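PDB 4XE7: uncharacterized protein from Bacillus thuringiensis serovar kurstaki, which is a bacterial actin-like protein of the ParM type, probably binding nucleotide and assembling into filaments that take part in plasmid DNA segregation. Local coordinates for residues I38-P46 with Q100-V108; D116-L127 with L161-L171. All blocks are in the same frame, centred on the assembly; numbering follows the deposited sequence.

After strands 13-17 and 21-27 the chain lays down strand 33-45. Interaction 1 brings 100-108, the loop after helix 95-98, back to that strand, closing a loop of 53 residues that holds strands 73-79 and 90-93. The chain runs on into 116-127, which leads into helix 123-140. Interaction 2 then closes a shorter loop of 33 residues by setting this entry against 161-171 and helix 164-171. The two loops follow in series, without nesting or crossing, and their centres lie about 18 Å apart. They meet where Q104 OE1 faces K124 NZ and T40 packs on L125 and H126, so helix 123-140 connects the sheet that contains strand 33-45 with helix 164-171.

Interaction 1: I38-P46 with Q100-V108; sequences IPTVIAEAP and QEDRQEPTV
V41 packs against R103 and E105, whose flat ends are themselves paired. The R103 guanidinium has E105 CD in plane at its edge, and R103 NE makes a salt-bridging hydrogen bond of 3.0 Å to E105 OE1. The oxygen lies close to the guanidinium plane, but R103 NE meets it from above the carboxylate plane, 47° out of it. R103 NH1 turns back to Q100 O, the carbonyl that starts the type I turn through R103, and this second bond limits rotation of the guanidinium. The end of R103 leads away from the strand, leaving its CB 4.0 Å from V41 CG1, while V41 CG2 runs alongside E105 CG at 3.8 Å. Between backbones, I42 and Q104 form a lone antiparallel hydrogen-bonded pair. I42 N reaches Q104 O at 3.1 Å; Q104 N returns a short 2.6 Å bond to I42 O, nearly straight on the carbonyl (171°). R103 CA adds a C-H contact to the same oxygen. To one side A43 CB meets Q100 CB at 3.7 Å; to the other, P106 CD sits 3.3 Å from T40 O, and the P106 and T40 side chains cross at about a right angle, P106 CG touching T40 CG2. The Q104 chain is extended beyond CG (chi2 -177°), carrying its amide to K124 NZ, which holds OE1, and to two waters on NE2. One water also binds E44 N and D102 O, the other E44 OE2. A43 and A45 bond through their backbones to strand 90-93 and V41 to G94 just after it, so the loop joins the other edge of strand 33-45, just past the T40-I20 pairing. The chemistry implies a local attachment, not a further full strand: two backbone bonds set the register, and beyond them apolar touches and water hold the loop, with the ion pair kept within it.

Interaction 2: D116-L127 with L161-L171; sequences DKFSQKNKKLHL and LRGEEQILEML
M170 and F118 make a Met-aromatic contact at the centre of this junction between the entry to helix 123-140 and helix 164-171, in the half of the actin-like fold that contains strands 33-45 and 145-154. M170 SD lies 4.7 Å from the centroid of the F118 ring, oblique to it, and I167 CD1 comes within 3.8 Å of F118 CD1, its side chain crossing at about a right angle. With its CG anti to the backbone N (chi1 -176°), M170 extends toward the other segment and then bends at chi3. Its methyl CE thus fits among F118 O, the aliphatic K123 CD at 3.6 Å and, more loosely, L127. Farther along, L127 CD2 touches L171 CD2 at 3.8 Å. The polar side is a salt bridge, D116 OD2 to R162 NH2 at 2.8 Å, although R162 is poorly ordered. The R162 chain bends at chi2 and chi3, bringing one guanidinium face over F118 CB. Outside this first shell, D116 to S119 forms a type I turn. The amide of N122 ties the turn down through ND2 to D116 O and also binds E115, while S119 OG takes the backbone N of N122 in an ST motif. K117 CB lies over one face of the F118 ring, offset toward its rim. On the other segment G163 is the N-cap of helix 164-171, which rests I167 on M154 and L171 on F150 of strand 145-154. S81 joins both sides, its carbonyl taking K123 NZ and its hydroxyl pairing with M170 O. The short helix axes stay 13.4 Å apart at an angle of 74°, a gap bridged by side chains. At the salt bridge R162 NH2 sits before both carboxylate oxygens, with D116 OD1 at 2.9 Å almost as near as OD2, and the two planes are 23° apart.

Interaction 1: I38-P46 with Q100-V108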
loop_
_atom_site.group_PDB
_atom_site.type_symbol
_atom_site.label_atom_id
_atom_site.label_comp_id
_atom_site.label_asym_id
_atom_site.label_seq_id
_atom_site.Cartn_x
_atom_site.Cartn_y
_atom_site.Cartn_z
ATOM N N ILE A 38 -4.013 2.961 -6.570
ATOM C CA ILE A 38 -5.158 3.646 -7.154
ATOM C C ILE A 38 -6.404 3.197 -6.410
ATOM O O ILE A 38 -6.716 2.009 -6.390
ATOM C CB ILE A 38 -5.293 3.353 -8.660
ATOM C CG1 ILE A 38 -4.025 3.801 -9.398
ATOM C CG2 ILE A 38 -6.508 4.074 -9.241
ATOM C CD1 ILE A 38 -4.072 3.625 -10.935
ATOM N N PRO A 39 -7.121 4.141 -5.779
ATOM C CA PRO A 39 -8.322 3.711 -5.055
ATOM C C PRO A 39 -9.343 3.065 -6.005
ATOM O O PRO A 39 -9.509 3.466 -7.175
ATOM C CB PRO A 39 -8.867 5.011 -4.447
ATOM C CG PRO A 39 -7.728 6.004 -4.525
ATOM C CD PRO A 39 -6.914 5.601 -5.712
ATOM N N THR A 40 -10.016 2.050 -5.490
ATOM C CA THR A 40 -10.924 1.248 -6.288
ATOM C C THR A 40 -12.269 1.965 -6.412
ATOM O O THR A 40 -13.278 1.603 -5.790
ATOM C CB THR A 40 -11.061 -0.140 -5.676
ATOM O OG1 THR A 40 -9.739 -0.651 -5.455
ATOM C CG2 THR A 40 -11.834 -1.080 -6.607
ATOM N N VAL A 41 -12.245 3.012 -7.227
ATOM C CA VAL A 41 -13.383 3.875 -7.431
ATOM C C VAL A 41 -13.425 4.257 -8.892
ATOM O O VAL A 41 -12.438 4.770 -9.427
ATOM C CB VAL A 41 -13.299 5.157 -6.595
ATOM C CG1 VAL A 41 -14.527 6.006 -6.842
ATOM C CG2 VAL A 41 -13.156 4.841 -5.115
ATOM N N ILE A 42 -14.548 3.998 -9.548
ATOM C CA ILE A 42 -14.705 4.423 -10.936
ATOM C C ILE A 42 -16.007 5.209 -11.126
ATOM O O ILE A 42 -16.915 5.138 -10.299
ATOM C CB ILE A 42 -14.655 3.210 -11.899
ATOM C CG1 ILE A 42 -15.910 2.354 -11.760
ATOM C CG2 ILE A 42 -13.363 2.382 -11.653
ATOM C CD1 ILE A 42 -15.939 1.154 -12.700
ATOM N N ALA A 43 -16.074 5.976 -12.208
ATOM C CA ALA A 43 -17.259 6.773 -12.541
ATOM C C ALA A 43 -17.323 6.969 -14.053
ATOM O O ALA A 43 -16.302 7.267 -14.675
ATOM C CB ALA A 43 -17.235 8.132 -11.807
ATOM N N GLU A 44 -18.507 6.792 -14.645
ATOM C CA GLU A 44 -18.679 6.974 -16.086
ATOM C C GLU A 44 -18.275 8.398 -16.503
ATOM O O GLU A 44 -18.576 9.368 -15.805
ATOM C CB GLU A 44 -20.130 6.670 -16.511
ATOM C CG GLU A 44 -20.549 5.180 -16.380
ATOM C CD GLU A 44 -21.875 4.855 -17.081
ATOM O OE1 GLU A 44 -22.401 5.711 -17.826
ATOM O OE2 GLU A 44 -22.379 3.723 -16.916
ATOM N N ALA A 45 -17.583 8.511 -17.633
ATOM C CA ALA A 45 -16.987 9.782 -18.056
ATOM C C ALA A 45 -17.332 10.115 -19.498
ATOM O O ALA A 45 -17.631 9.211 -20.283
ATOM C CB ALA A 45 -15.458 9.733 -17.877
ATOM N N PRO A 46 -17.295 11.417 -19.854
ATOM C CA PRO A 46 -17.483 11.856 -21.241
ATOM C C PRO A 46 -16.420 11.266 -22.163
ATOM O O PRO A 46 -15.308 10.960 -21.712
ATOM C CB PRO A 46 -17.337 13.388 -21.163
ATOM C CG PRO A 46 -17.528 13.736 -19.749
ATOM C CD PRO A 46 -17.104 12.558 -18.935
ATOM N N GLN A 100 -17.230 12.333 -7.973
ATOM C CA GLN A 100 -18.392 12.158 -8.847
ATOM C C GLN A 100 -19.577 11.612 -8.060
ATOM O O GLN A 100 -19.403 10.781 -7.175
ATOM C CB GLN A 100 -18.053 11.227 -10.010
ATOM C CG GLN A 100 -16.862 11.686 -10.825
ATOM C CD GLN A 100 -17.199 12.861 -11.701
ATOM O OE1 GLN A 100 -18.171 12.824 -12.453
ATOM N NE2 GLN A 100 -16.413 13.924 -11.598
ATOM N N GLU A 101 -20.781 12.081 -8.363
ATOM C CA GLU A 101 -21.948 11.632 -7.611
ATOM C C GLU A 101 -22.340 10.225 -8.041
ATOM O O GLU A 101 -22.841 9.432 -7.239
ATOM C CB GLU A 101 -23.129 12.590 -7.782
ATOM C CG GLU A 101 -24.485 11.964 -7.440
ATOM C CD GLU A 101 -25.347 12.860 -6.570
ATOM O OE1 GLU A 101 -25.362 14.086 -6.805
ATOM O OE2 GLU A 101 -26.006 12.337 -5.645
ATOM N N ASP A 102 -22.095 9.914 -9.308
ATOM C CA ASP A 102 -22.401 8.585 -9.813
ATOM C C ASP A 102 -21.205 7.639 -9.721
ATOM O O ASP A 102 -21.079 6.715 -10.525
ATOM C CB ASP A 102 -22.897 8.667 -11.257
ATOM C CG ASP A 102 -24.228 9.389 -11.375
ATOM O OD1 ASP A 102 -25.258 8.815 -10.957
ATOM O OD2 ASP A 102 -24.247 10.524 -11.899
ATOM N N ARG A 103 -20.321 7.866 -8.755
ATOM C CA ARG A 103 -19.181 6.976 -8.603
ATOM C C ARG A 103 -19.645 5.562 -8.257
ATOM O O ARG A 103 -20.715 5.365 -7.670
ATOM C CB ARG A 103 -18.222 7.485 -7.540
ATOM C CG ARG A 103 -18.739 7.391 -6.129
ATOM C CD ARG A 103 -17.729 8.011 -5.177
ATOM N NE ARG A 103 -18.254 8.219 -3.831
ATOM C CZ ARG A 103 -18.842 9.343 -3.427
ATOM N NH1 ARG A 103 -19.001 10.354 -4.274
ATOM N NH2 ARG A 103 -19.284 9.449 -2.181
ATOM N N GLN A 104 -18.839 4.579 -8.644
ATOM C CA GLN A 104 -19.118 3.190 -8.311
ATOM C C GLN A 104 -17.983 2.628 -7.467
ATOM O O GLN A 104 -16.809 2.792 -7.806
ATOM C CB GLN A 104 -19.321 2.369 -9.583
ATOM C CG GLN A 104 -20.382 2.968 -10.512
ATOM C CD GLN A 104 -20.635 2.118 -11.754
ATOM O OE1 GLN A 104 -20.697 0.895 -11.680
ATOM N NE2 GLN A 104 -20.773 2.769 -12.899
ATOM N N GLU A 105 -18.339 1.990 -6.354
ATOM C CA GLU A 105 -17.368 1.428 -5.415
ATOM C C GLU A 105 -17.739 -0.012 -5.051
ATOM O O GLU A 105 -18.885 -0.431 -5.243
ATOM C CB GLU A 105 -17.275 2.306 -4.151
ATOM C CG GLU A 105 -16.665 3.685 -4.418
ATOM C CD GLU A 105 -16.784 4.655 -3.243
ATOM O OE1 GLU A 105 -17.805 5.374 -3.149
ATOM O OE2 GLU A 105 -15.843 4.713 -2.425
ATOM N N PRO A 106 -16.772 -0.786 -4.531
ATOM C CA PRO A 106 -17.155 -2.134 -4.102
ATOM C C PRO A 106 -18.106 -2.086 -2.905
ATOM O O PRO A 106 -17.928 -1.266 -2.009
ATOM C CB PRO A 106 -15.815 -2.776 -3.720
ATOM C CG PRO A 106 -14.767 -1.934 -4.417
ATOM C CD PRO A 106 -15.324 -0.551 -4.372
ATOM N N THR A 107 -19.123 -2.941 -2.909
ATOM C CA THR A 107 -20.011 -3.058 -1.761
ATOM C C THR A 107 -19.992 -4.480 -1.206
ATOM O O THR A 107 -19.245 -5.341 -1.681
ATOM C CB THR A 107 -21.460 -2.661 -2.107
ATOM O OG1 THR A 107 -21.946 -3.476 -3.182
ATOM C CG2 THR A 107 -21.530 -1.186 -2.510
ATOM N N VAL A 108 -20.812 -4.712 -0.185
ATOM C CA VAL A 108 -20.782 -5.956 0.579
ATOM C C VAL A 108 -22.184 -6.386 1.053
ATOM O O VAL A 108 -22.758 -5.753 1.946
ATOM C CB VAL A 108 -19.852 -5.816 1.815
ATOM C CG1 VAL A 108 -19.863 -7.075 2.594
ATOM C CG2 VAL A 108 -18.415 -5.475 1.408
HETATM O O HOH W 1 -20.906 5.808 -12.891
HETATM O O HOH W 2 -21.653 1.667 -15.531
#

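Interaction 2: D116-L127 with L161-L171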
loop_
_atom_site.group_PDB
_atom_site.type_symbol
_atom_site.label_atom_id
_atom_site.label_comp_id
_atom_site.label_asym_id
_atom_site.label_seq_id
_atom_site.Cartn_x
_atom_site.Cartn_y
_atom_site.Cartn_z
ATOM N N ASP A 116 -17.611 -11.083 -4.367
ATOM C CA ASP A 116 -16.701 -11.671 -5.343
ATOM C C ASP A 116 -16.171 -10.607 -6.303
ATOM O O ASP A 116 -16.944 -9.999 -7.035
ATOM C CB ASP A 116 -17.420 -12.773 -6.121
ATOM C CG ASP A 116 -16.485 -13.575 -6.996
ATOM O OD1 ASP A 116 -15.282 -13.646 -6.666
ATOM O OD2 ASP A 116 -16.951 -14.136 -8.010
ATOM N N LYS A 117 -14.858 -10.390 -6.304
ATOM C CA LYS A 117 -14.252 -9.304 -7.087
ATOM C C LYS A 117 -14.515 -9.413 -8.586
ATOM O O LYS A 117 -14.763 -8.413 -9.258
ATOM C CB LYS A 117 -12.743 -9.260 -6.863
ATOM C CG LYS A 117 -12.320 -8.573 -5.593
ATOM C CD LYS A 117 -10.812 -8.531 -5.503
ATOM C CE LYS A 117 -10.363 -7.718 -4.308
ATOM N NZ LYS A 117 -10.961 -8.231 -3.053
ATOM N N PHE A 118 -14.468 -10.626 -9.119
ATOM C CA PHE A 118 -14.468 -10.755 -10.570
ATOM C C PHE A 118 -15.715 -11.435 -11.153
ATOM O O PHE A 118 -15.676 -11.987 -12.259
ATOM C CB PHE A 118 -13.189 -11.470 -10.999
ATOM C CG PHE A 118 -11.941 -10.687 -10.681
ATOM C CD1 PHE A 118 -11.064 -11.112 -9.694
ATOM C CD2 PHE A 118 -11.672 -9.500 -11.344
ATOM C CE1 PHE A 118 -9.928 -10.381 -9.396
ATOM C CE2 PHE A 118 -10.538 -8.762 -11.049
ATOM C CZ PHE A 118 -9.666 -9.199 -10.073
ATOM N N SER A 119 -16.827 -11.343 -10.424
ATOM C CA SER A 119 -18.139 -11.701 -10.967
ATOM C C SER A 119 -18.489 -10.734 -12.089
ATOM O O SER A 119 -17.853 -9.688 -12.223
ATOM C CB SER A 119 -19.212 -11.658 -9.881
ATOM O OG SER A 119 -19.468 -10.321 -9.482
ATOM N N GLN A 120 -19.497 -11.064 -12.892
ATOM C CA GLN A 120 -19.850 -10.209 -14.019
ATOM C C GLN A 120 -20.338 -8.827 -13.570
ATOM O O GLN A 120 -20.130 -7.834 -14.275
ATOM C CB GLN A 120 -20.899 -10.890 -14.897
ATOM C CG GLN A 120 -20.340 -12.083 -15.658
ATOM C CD GLN A 120 -20.502 -11.955 -17.162
ATOM O OE1 GLN A 120 -19.526 -11.743 -17.888
ATOM N NE2 GLN A 120 -21.735 -12.099 -17.641
ATOM N N LYS A 121 -20.955 -8.751 -12.392
ATOM C CA LYS A 121 -21.439 -7.464 -11.891
ATOM C C LYS A 121 -20.313 -6.621 -11.269
ATOM O O LYS A 121 -20.376 -5.396 -11.291
ATOM C CB LYS A 121 -22.573 -7.673 -10.874
ATOM C CG LYS A 121 -22.108 -8.019 -9.464
ATOM C CD LYS A 121 -23.006 -7.409 -8.384
ATOM C CE LYS A 121 -22.568 -7.848 -6.983
ATOM N NZ LYS A 121 -22.249 -9.307 -6.889
ATOM N N ASN A 122 -19.281 -7.279 -10.735
ATOM C CA ASN A 122 -18.227 -6.586 -9.994
ATOM C C ASN A 122 -16.932 -6.343 -10.769
ATOM O O ASN A 122 -16.147 -5.457 -10.405
ATOM C CB ASN A 122 -17.875 -7.367 -8.719
ATOM C CG ASN A 122 -18.977 -7.327 -7.678
ATOM O OD1 ASN A 122 -19.775 -6.388 -7.636
ATOM N ND2 ASN A 122 -19.010 -8.332 -6.816
ATOM N N LYS A 123 -16.697 -7.141 -11.812
ATOM C CA LYS A 123 -15.362 -7.219 -12.405
ATOM C C LYS A 123 -14.857 -5.875 -12.924
ATOM O O LYS A 123 -13.673 -5.583 -12.779
ATOM C CB LYS A 123 -15.320 -8.257 -13.527
ATOM C CG LYS A 123 -16.188 -7.911 -14.728
ATOM C CD LYS A 123 -16.115 -8.982 -15.800
ATOM C CE LYS A 123 -16.896 -8.563 -17.041
ATOM N NZ LYS A 123 -16.640 -9.471 -18.186
ATOM N N LYS A 124 -15.733 -5.051 -13.511
ATOM C CA LYS A 124 -15.257 -3.791 -14.054
ATOM C C LYS A 124 -14.731 -2.864 -12.944
ATOM O O LYS A 124 -13.791 -2.105 -13.181
ATOM C CB LYS A 124 -16.337 -3.098 -14.889
ATOM C CG LYS A 124 -17.329 -2.226 -14.143
ATOM C CD LYS A 124 -18.328 -1.607 -15.142
ATOM C CE LYS A 124 -19.384 -0.776 -14.432
ATOM N NZ LYS A 124 -20.186 -1.569 -13.458
ATOM N N LEU A 125 -15.291 -2.949 -11.736
ATOM C CA LEU A 125 -14.779 -2.162 -10.604
ATOM C C LEU A 125 -13.286 -2.396 -10.361
ATOM O O LEU A 125 -12.567 -1.490 -9.935
ATOM C CB LEU A 125 -15.523 -2.495 -9.305
ATOM C CG LEU A 125 -17.033 -2.296 -9.214
ATOM C CD1 LEU A 125 -17.555 -2.792 -7.859
ATOM C CD2 LEU A 125 -17.389 -0.827 -9.439
ATOM N N HIS A 126 -12.835 -3.624 -10.602
ATOM C CA HIS A 126 -11.475 -4.013 -10.259
ATOM C C HIS A 126 -10.566 -4.070 -11.473
ATOM O O HIS A 126 -9.379 -3.799 -11.355
ATOM C CB HIS A 126 -11.498 -5.358 -9.513
ATOM C CG HIS A 126 -12.252 -5.289 -8.219
ATOM N ND1 HIS A 126 -11.708 -4.746 -7.073
ATOM C CD2 HIS A 126 -13.524 -5.624 -7.909
ATOM C CE1 HIS A 126 -12.608 -4.776 -6.107
ATOM N NE2 HIS A 126 -13.720 -5.298 -6.586
ATOM N N LEU A 127 -11.117 -4.394 -12.644
ATOM C CA LEU A 127 -10.293 -4.425 -13.855
ATOM C C LEU A 127 -9.860 -3.033 -14.311
ATOM O O LEU A 127 -8.700 -2.825 -14.713
ATOM C CB LEU A 127 -11.031 -5.116 -14.997
ATOM C CG LEU A 127 -11.226 -6.622 -14.819
ATOM C CD1 LEU A 127 -12.140 -7.167 -15.911
ATOM C CD2 LEU A 127 -9.888 -7.347 -14.807
ATOM N N LEU A 161 -14.323 -20.938 -5.615
ATOM C CA LEU A 161 -15.155 -20.298 -6.629
ATOM C C LEU A 161 -14.528 -20.333 -8.020
ATOM O O LEU A 161 -15.213 -20.573 -9.014
ATOM C CB LEU A 161 -15.443 -18.835 -6.247
ATOM C CG LEU A 161 -16.497 -18.425 -5.203
ATOM C CD1 LEU A 161 -16.958 -19.577 -4.304
ATOM C CD2 LEU A 161 -15.992 -17.247 -4.373
ATOM N N ARG A 162 -13.225 -20.097 -8.087
ATOM C CA ARG A 162 -12.597 -19.765 -9.358
ATOM C C ARG A 162 -11.607 -20.805 -9.876
ATOM O O ARG A 162 -11.959 -21.669 -10.678
ATOM C CB ARG A 162 -11.881 -18.418 -9.237
ATOM C CG ARG A 162 -11.568 -17.755 -10.564
ATOM C CD ARG A 162 -12.782 -17.025 -11.084
ATOM N NE ARG A 162 -13.204 -15.994 -10.143
ATOM C CZ ARG A 162 -14.271 -15.218 -10.307
ATOM N NH1 ARG A 162 -15.037 -15.352 -11.383
ATOM N NH2 ARG A 162 -14.571 -14.308 -9.393
ATOM N N GLY A 163 -10.365 -20.698 -9.415
ATOM C CA GLY A 163 -9.246 -21.385 -10.033
ATOM C C GLY A 163 -8.276 -20.347 -10.572
ATOM O O GLY A 163 -8.691 -19.356 -11.170
ATOM N N GLU A 164 -6.983 -20.564 -10.354
ATOM C CA GLU A 164 -5.966 -19.599 -10.761
ATOM C C GLU A 164 -5.992 -19.357 -12.266
ATOM O O GLU A 164 -5.795 -18.235 -12.729
ATOM C CB GLU A 164 -4.571 -20.075 -10.333
ATOM C CG GLU A 164 -4.388 -20.169 -8.815
ATOM C CD GLU A 164 -2.979 -20.579 -8.399
ATOM O OE1 GLU A 164 -2.729 -20.701 -7.176
ATOM O OE2 GLU A 164 -2.126 -20.772 -9.290
ATOM N N GLU A 165 -6.247 -20.413 -13.028
ATOM C CA GLU A 165 -6.138 -20.340 -14.476
ATOM C C GLU A 165 -7.325 -19.595 -15.076
ATOM O O GLU A 165 -7.246 -19.101 -16.196
ATOM C CB GLU A 165 -5.998 -21.753 -15.055
ATOM C CG GLU A 165 -4.858 -22.520 -14.370
ATOM C CD GLU A 165 -5.166 -23.984 -14.101
ATOM O OE1 GLU A 165 -5.276 -24.767 -15.070
ATOM O OE2 GLU A 165 -5.320 -24.346 -12.911
ATOM N N GLN A 166 -8.408 -19.497 -14.307
ATOM C CA GLN A 166 -9.578 -18.708 -14.696
ATOM C C GLN A 166 -9.336 -17.208 -14.565
ATOM O O GLN A 166 -9.759 -16.428 -15.414
ATOM C CB GLN A 166 -10.796 -19.100 -13.858
ATOM C CG GLN A 166 -11.360 -20.472 -14.205
ATOM C CD GLN A 166 -10.575 -21.617 -13.578
ATOM O OE1 GLN A 166 -9.368 -21.760 -13.787
ATOM N NE2 GLN A 166 -11.266 -22.433 -12.794
ATOM N N ILE A 167 -8.668 -16.807 -13.489
ATOM C CA ILE A 167 -8.265 -15.417 -13.334
ATOM C C ILE A 167 -7.357 -15.023 -14.490
ATOM O O ILE A 167 -7.549 -13.987 -15.132
ATOM C CB ILE A 167 -7.528 -15.181 -12.006
ATOM C CG1 ILE A 167 -8.471 -15.407 -10.820
ATOM C CG2 ILE A 167 -6.903 -13.786 -11.969
ATOM C CD1 ILE A 167 -9.701 -14.517 -10.827
ATOM N N LEU A 168 -6.367 -15.865 -14.753
ATOM C CA LEU A 168 -5.402 -15.573 -15.794
ATOM C C LEU A 168 -6.050 -15.525 -17.181
ATOM O O LEU A 168 -5.656 -14.712 -18.013
ATOM C CB LEU A 168 -4.267 -16.598 -15.768
ATOM C CG LEU A 168 -3.314 -16.560 -14.565
ATOM C CD1 LEU A 168 -2.291 -17.677 -14.653
ATOM C CD2 LEU A 168 -2.601 -15.198 -14.438
ATOM N N GLU A 169 -7.040 -16.390 -17.410
ATOM C CA GLU A 169 -7.724 -16.500 -18.701
ATOM C C GLU A 169 -8.562 -15.267 -19.002
ATOM O O GLU A 169 -8.685 -14.838 -20.153
ATOM C CB GLU A 169 -8.617 -17.750 -18.722
ATOM C CG GLU A 169 -8.037 -18.927 -19.476
ATOM C CD GLU A 169 -7.820 -18.615 -20.945
ATOM O OE1 GLU A 169 -8.598 -17.812 -21.508
ATOM O OE2 GLU A 169 -6.869 -19.173 -21.534
ATOM N N MET A 170 -9.163 -14.725 -17.950
ATOM C CA MET A 170 -9.851 -13.447 -18.002
ATOM C C MET A 170 -8.903 -12.355 -18.511
ATOM O O MET A 170 -9.294 -11.506 -19.316
ATOM C CB MET A 170 -10.389 -13.098 -16.609
ATOM C CG MET A 170 -11.217 -11.821 -16.503
ATOM S SD MET A 170 -11.586 -11.421 -14.770
ATOM C CE MET A 170 -13.339 -11.078 -14.886
ATOM N N LEU A 171 -7.646 -12.409 -18.068
ATOM C CA LEU A 171 -6.674 -11.342 -18.341
ATOM C C LEU A 171 -5.870 -11.483 -19.639
ATOM O O LEU A 171 -5.370 -10.489 -20.167
ATOM C CB LEU A 171 -5.689 -11.242 -17.177
ATOM C CG LEU A 171 -6.333 -10.980 -15.822
ATOM C CD1 LEU A 171 -5.258 -10.853 -14.755
ATOM C CD2 LEU A 171 -7.150 -9.700 -15.892
#